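Side-chain contacts in 4-alpha-glucanotransferase (Streptococcus agalactiae, PDB 6M6T), which belongs to the amylomaltase family of 4-alpha-glucanotransferases, is built on a TIM-barrel fold and binds glycan: residues Met420-Asn425 and Thr429-Arg434; Tyr372-Asn377 and Lys413-Asn418. All blocks are in the same frame, centred on the assembly; numbering follows the deposited sequence.

Contact 1: Met420-Asn425 and Thr429-Arg434; sequences MRRLPN and TETVLR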
loop_
_atom_site.group_PDB
_atom_site.type_symbol
_atom_site.label_atom_id
_atom_site.label_comp_id
_atom_site.label_asym_id
_atom_site.label_seq_id
_atom_site.Cartn_x
_atom_site.Cartn_y
_atom_site.Cartn_z
ATOM N N MET A 420 -17.698 23.819 10.088
ATOM C CA MET A 420 -16.253 23.909 10.212
ATOM C C MET A 420 -15.758 25.338 10.325
ATOM O O MET A 420 -14.547 25.541 10.488
ATOM C CB MET A 420 -15.580 23.218 9.024
ATOM C CG MET A 420 -15.801 21.715 9.006
ATOM S SD MET A 420 -14.977 20.853 7.666
ATOM C CE MET A 420 -16.370 20.645 6.568
ATOM N N ARG A 421 -16.656 26.324 10.242
ATOM C CA ARG A 421 -16.312 27.731 10.472
ATOM C C ARG A 421 -15.300 28.247 9.446
ATOM O O ARG A 421 -14.240 28.771 9.789
ATOM C CB ARG A 421 -15.790 27.941 11.902
ATOM C CG ARG A 421 -16.741 27.456 12.992
ATOM C CD ARG A 421 -18.141 27.966 12.709
ATOM N NE ARG A 421 -18.202 29.428 12.662
ATOM C CZ ARG A 421 -19.091 30.124 11.950
ATOM N NH1 ARG A 421 -20.000 29.498 11.205
ATOM N NH2 ARG A 421 -19.075 31.455 11.986
ATOM N N ARG A 422 -15.647 28.108 8.166
ATOM C CA ARG A 422 -14.752 28.588 7.122
ATOM C C ARG A 422 -14.737 30.112 7.120
ATOM O O ARG A 422 -15.780 30.757 6.949
ATOM C CB ARG A 422 -15.152 28.053 5.743
ATOM C CG ARG A 422 -14.283 28.617 4.585
ATOM C CD ARG A 422 -14.826 28.239 3.202
ATOM N NE ARG A 422 -13.993 28.714 2.092
ATOM C CZ ARG A 422 -13.991 28.183 0.866
ATOM N NH1 ARG A 422 -14.771 27.142 0.567
ATOM N NH2 ARG A 422 -13.208 28.698 -0.076
ATOM N N LEU A 423 -13.544 30.664 7.308
ATOM C CA LEU A 423 -13.305 32.091 7.176
ATOM C C LEU A 423 -13.391 32.511 5.706
ATOM O O LEU A 423 -12.949 31.770 4.826
ATOM C CB LEU A 423 -11.923 32.409 7.721
ATOM C CG LEU A 423 -11.869 32.351 9.243
ATOM C CD1 LEU A 423 -10.783 31.430 9.750
ATOM C CD2 LEU A 423 -11.692 33.750 9.775
ATOM N N PRO A 424 -13.955 33.685 5.410
ATOM C CA PRO A 424 -14.013 34.101 3.998
ATOM C C PRO A 424 -12.613 34.371 3.453
ATOM O O PRO A 424 -11.716 34.807 4.181
ATOM C CB PRO A 424 -14.868 35.378 4.033
ATOM C CG PRO A 424 -15.556 35.365 5.355
ATOM C CD PRO A 424 -14.618 34.654 6.294
ATOM N N ASN A 425 -12.434 34.074 2.151
ATOM C CA ASN A 425 -11.147 34.213 1.442
ATOM C C ASN A 425 -10.137 33.131 1.856
ATOM O O ASN A 425 -8.940 33.398 1.973
ATOM C CB ASN A 425 -10.539 35.613 1.629
ATOM C CG ASN A 425 -11.310 36.704 0.891
ATOM O OD1 ASN A 425 -12.012 36.442 -0.095
ATOM N ND2 ASN A 425 -11.171 37.942 1.363
ATOM N N THR A 429 -9.215 23.537 1.782
ATOM C CA THR A 429 -8.359 22.455 2.267
ATOM C C THR A 429 -7.780 22.801 3.631
ATOM O O THR A 429 -7.702 21.947 4.527
ATOM C CB THR A 429 -7.240 22.171 1.277
ATOM O OG1 THR A 429 -6.522 23.385 1.011
ATOM C CG2 THR A 429 -7.807 21.599 -0.018
ATOM N N GLU A 430 -7.391 24.065 3.806
ATOM C CA GLU A 430 -6.944 24.558 5.098
ATOM C C GLU A 430 -8.097 24.577 6.110
ATOM O O GLU A 430 -7.897 24.264 7.296
ATOM C CB GLU A 430 -6.308 25.946 4.902
ATOM C CG GLU A 430 -4.829 25.898 4.437
ATOM C CD GLU A 430 -4.404 27.045 3.520
ATOM O OE1 GLU A 430 -3.249 27.006 3.022
ATOM O OE2 GLU A 430 -5.213 27.973 3.286
ATOM N N THR A 431 -9.317 24.878 5.655
ATOM C CA THR A 431 -10.479 24.756 6.526
ATOM C C THR A 431 -10.607 23.334 7.058
ATOM O O THR A 431 -10.533 23.090 8.278
ATOM C CB THR A 431 -11.756 25.150 5.774
ATOM O OG1 THR A 431 -11.525 26.313 4.968
ATOM C CG2 THR A 431 -12.892 25.441 6.764
ATOM N N VAL A 432 -10.796 22.379 6.138
ATOM C CA VAL A 432 -11.063 21.003 6.533
ATOM C C VAL A 432 -9.953 20.499 7.437
ATOM O O VAL A 432 -10.217 19.832 8.443
ATOM C CB VAL A 432 -11.248 20.104 5.291
ATOM C CG1 VAL A 432 -11.355 18.620 5.694
ATOM C CG2 VAL A 432 -12.477 20.526 4.506
ATOM N N LEU A 433 -8.702 20.841 7.120
ATOM C CA LEU A 433 -7.586 20.310 7.882
ATOM C C LEU A 433 -7.495 20.936 9.272
ATOM O O LEU A 433 -7.092 20.257 10.236
ATOM C CB LEU A 433 -6.304 20.524 7.094
ATOM C CG LEU A 433 -6.076 19.515 5.979
ATOM C CD1 LEU A 433 -5.061 20.054 5.001
ATOM C CD2 LEU A 433 -5.571 18.240 6.597
ATOM N N ARG A 434 -7.873 22.213 9.411
ATOM C CA ARG A 434 -7.992 22.779 10.755
ATOM C C ARG A 434 -8.966 21.954 11.584
ATOM O O ARG A 434 -8.640 21.510 12.700
ATOM C CB ARG A 434 -8.432 24.248 10.692
ATOM C CG ARG A 434 -7.310 25.212 10.317
ATOM C CD ARG A 434 -7.229 26.384 11.300
ATOM N NE ARG A 434 -5.918 27.035 11.270
ATOM C CZ ARG A 434 -5.464 27.727 10.236
ATOM N NH1 ARG A 434 -6.220 27.874 9.161
ATOM N NH2 ARG A 434 -4.263 28.283 10.284
#

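Contact 2: Tyr372-Asn377 and Lys413-Asn418; sequences YDTTGN and KAYAEN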
loop_
_atom_site.group_PDB
_atom_site.type_symbol
_atom_site.label_atom_id
_atom_site.label_comp_id
_atom_site.label_asym_id
_atom_site.label_seq_id
_atom_site.Cartn_x
_atom_site.Cartn_y
_atom_site.Cartn_z
ATOM N N TYR A 372 -22.295 14.209 4.099
ATOM C CA TYR A 372 -23.378 13.935 3.163
ATOM C C TYR A 372 -24.744 13.975 3.827
ATOM O O TYR A 372 -25.756 14.067 3.129
ATOM C CB TYR A 372 -23.196 12.565 2.500
ATOM C CG TYR A 372 -21.978 12.489 1.624
ATOM C CD1 TYR A 372 -21.825 13.348 0.552
ATOM C CD2 TYR A 372 -20.977 11.554 1.873
ATOM C CE1 TYR A 372 -20.706 13.286 -0.245
ATOM C CE2 TYR A 372 -19.853 11.490 1.095
ATOM C CZ TYR A 372 -19.719 12.355 0.033
ATOM O OH TYR A 372 -18.596 12.290 -0.763
ATOM N N ASP A 373 -24.803 13.905 5.143
ATOM C CA ASP A 373 -26.063 13.939 5.871
ATOM C C ASP A 373 -26.032 15.164 6.783
ATOM O O ASP A 373 -25.370 15.152 7.824
ATOM C CB ASP A 373 -26.258 12.634 6.629
ATOM C CG ASP A 373 -27.143 12.785 7.830
ATOM O OD1 ASP A 373 -27.918 13.764 7.915
ATOM O OD2 ASP A 373 -27.056 11.913 8.720
ATOM N N THR A 374 -26.771 16.211 6.395
ATOM C CA THR A 374 -26.807 17.485 7.106
ATOM C C THR A 374 -27.488 17.411 8.468
ATOM O O THR A 374 -27.587 18.455 9.121
ATOM C CB THR A 374 -27.510 18.554 6.262
ATOM O OG1 THR A 374 -28.620 17.974 5.575
ATOM C CG2 THR A 374 -26.570 19.135 5.246
ATOM N N THR A 375 -27.992 16.245 8.900
ATOM C CA THR A 375 -28.554 16.146 10.247
ATOM C C THR A 375 -27.460 16.150 11.302
ATOM O O THR A 375 -27.724 16.491 12.461
ATOM C CB THR A 375 -29.394 14.870 10.430
ATOM O OG1 THR A 375 -28.555 13.704 10.301
ATOM C CG2 THR A 375 -30.558 14.805 9.440
ATOM N N GLY A 376 -26.239 15.759 10.930
ATOM C CA GLY A 376 -25.154 15.559 11.870
ATOM C C GLY A 376 -25.071 14.167 12.452
ATOM O O GLY A 376 -24.364 13.965 13.448
ATOM N N ASN A 377 -25.764 13.192 11.873
ATOM C CA ASN A 377 -25.812 11.875 12.485
ATOM C C ASN A 377 -24.784 10.902 11.937
ATOM O O ASN A 377 -24.566 9.849 12.562
ATOM C CB ASN A 377 -27.208 11.293 12.340
ATOM C CG ASN A 377 -28.077 11.667 13.493
ATOM O OD1 ASN A 377 -27.837 11.220 14.622
ATOM N ND2 ASN A 377 -29.069 12.531 13.242
ATOM N N LYS A 413 -22.854 21.932 0.893
ATOM C CA LYS A 413 -21.750 22.882 0.954
ATOM C C LYS A 413 -21.991 23.907 2.047
ATOM O O LYS A 413 -21.110 24.160 2.876
ATOM C CB LYS A 413 -21.560 23.586 -0.391
ATOM C CG LYS A 413 -21.131 22.694 -1.535
ATOM C CD LYS A 413 -21.264 23.414 -2.877
ATOM C CE LYS A 413 -20.435 24.710 -2.908
ATOM N NZ LYS A 413 -19.066 24.531 -3.505
ATOM N N ALA A 414 -23.178 24.529 2.040
ATOM C CA ALA A 414 -23.503 25.535 3.045
ATOM C C ALA A 414 -23.318 24.971 4.444
ATOM O O ALA A 414 -22.664 25.579 5.303
ATOM C CB ALA A 414 -24.937 26.027 2.844
ATOM N N TYR A 415 -23.868 23.783 4.675
ATOM C CA TYR A 415 -23.778 23.160 5.982
ATOM C C TYR A 415 -22.331 22.892 6.376
ATOM O O TYR A 415 -21.948 23.121 7.529
ATOM C CB TYR A 415 -24.597 21.880 5.956
ATOM C CG TYR A 415 -24.330 20.938 7.074
ATOM C CD1 TYR A 415 -25.067 21.012 8.238
ATOM C CD2 TYR A 415 -23.367 19.950 6.962
ATOM C CE1 TYR A 415 -24.844 20.143 9.280
ATOM C CE2 TYR A 415 -23.140 19.064 8.003
ATOM C CZ TYR A 415 -23.886 19.172 9.160
ATOM O OH TYR A 415 -23.680 18.317 10.207
ATOM N N ALA A 416 -21.508 22.416 5.433
ATOM C CA ALA A 416 -20.110 22.115 5.743
ATOM C C ALA A 416 -19.322 23.384 6.036
ATOM O O ALA A 416 -18.428 23.387 6.889
ATOM C CB ALA A 416 -19.459 21.340 4.595
ATOM N N GLU A 417 -19.640 24.474 5.341
ATOM C CA GLU A 417 -18.965 25.735 5.635
ATOM C C GLU A 417 -19.387 26.271 7.000
ATOM O O GLU A 417 -18.600 26.948 7.673
ATOM C CB GLU A 417 -19.236 26.757 4.522
ATOM C CG GLU A 417 -18.588 26.405 3.170
ATOM C CD GLU A 417 -18.781 27.481 2.092
ATOM O OE1 GLU A 417 -19.913 28.004 1.951
ATOM O OE2 GLU A 417 -17.798 27.790 1.373
ATOM N N ASN A 418 -20.622 25.987 7.411
ATOM C CA ASN A 418 -21.074 26.308 8.756
ATOM C C ASN A 418 -20.302 25.532 9.825
ATOM O O ASN A 418 -19.494 26.099 10.571
ATOM C CB ASN A 418 -22.566 26.008 8.865
ATOM C CG ASN A 418 -23.345 27.161 9.448
ATOM O OD1 ASN A 418 -22.786 27.990 10.172
ATOM N ND2 ASN A 418 -24.647 27.226 9.144
#

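Contact 1: Met420-Asn425 and Thr429-Arg434
Thr431 meets Met420 and Arg422 with its methyl group. Thr431 CG2 lies 3.6 Å from Arg422 CB and 4.2 Å from Met420 CB, so it sits against the roots of both side chains. The Arg422 side chain crosses that of Thr431 at about a right angle. With CG anti to the backbone N (chi1 176°) and the chain extended, the guanidinium of Arg422 is carried toward the start of helix 428-438, and CG stays 3.6 Å from Thr431 OG1. This touch is van der Waals. The hydroxyl makes weak hydrogen bonds to Glu426 and to the carbonyl of Pro427. Met420 reaches round the helix to the next residue. Its SD lies 4.0 Å from Val432 CG2, with the two side chains crossing obliquely. Met420, Thr431 and Val432 are buried; Arg422 is partly exposed. A Schellman motif ends the preceding helix at Arg421, whose positive phi (63°) turns the chain. The contact thus packs the exit of helix 410-419 against the first turns of helix 428-438, the next helix in the chain. Val432 also rests on Ile401 and Trp404 of helix 401-404, and Met420 also touches Phe371 of a loop.

Contact 2: Tyr372-Asn377 and Lys413-Asn418
Tyr415 presents one face of its ring to Thr374, and this pair makes up most of the contact. Thr374 CA stands 3.9 Å from the ring centroid, only 7° off the ring normal. This is a CH-pi contact over the middle of the face. The methyl covers the inner part of the same ring: Thr374 CG2 lies 3.4 Å from Tyr415 CG and 3.5 Å from Tyr415 CB. Thr374 CG2 is anti to its own carbonyl carbon, which lays the methyl along the ring towards the helix. The carbonyl takes the other direction, with Thr374 O above the plane on that same face, toward Tyr415 CE1. On the helix, Tyr415 CG is anti to the backbone N (chi1 164°), and the ring projects from the helix to the loop. The two side chains run past each other in opposite directions.

The packing thins toward the phenol end, with one touch of Tyr415 OH on Gly376 CA at 3.5 Å. Beyond it lie Thr375 and Asn377, exposed, with CB atoms pointing away from the helix. The loop there holds its own shape through a type I turn from Asp373 to Gly376. Thr375 N donates to Asp373 OD1 at 2.7 Å, from above the carboxylate plane, in an Asx turn. Thr375 OG1 accepts from Asn377 N in an ST turn and also from Asn377 ND2, which lies 3.2 Å from it. Gly376 has a positive phi (89°), well suited to glycine.

Phe371 and Ile381, both in loops, also touch Tyr415. The loop follows strand 363-366 and precedes strand 389-392 of the parallel barrel sheet, and it meets the later helix 410-419. Tyr372 makes an edge-to-face contact with Phe254, a residue of the glycan pocket.

How the contacts relate
Both contacts lie at the periphery of the chain, about 30 Å from its centre, with centres 14 Å apart, and both involve the region of helix 410-419. Contact 2 uses the body of that helix and holds a loop from between two barrel strands. Contact 1 uses the segment just after its end and joins it to helix 428-438. Contact 1 is mostly buried and aliphatic, with a thioether and methyl groups. Contact 2 is a surface contact, where a single aromatic ring packs on a polar turn. Neither has a hydrogen bond between its segments. A salt bridge joins them: Arg422 NH1 of contact 1 lies 3.2 Å from Glu417 OE2 in segment 413-418.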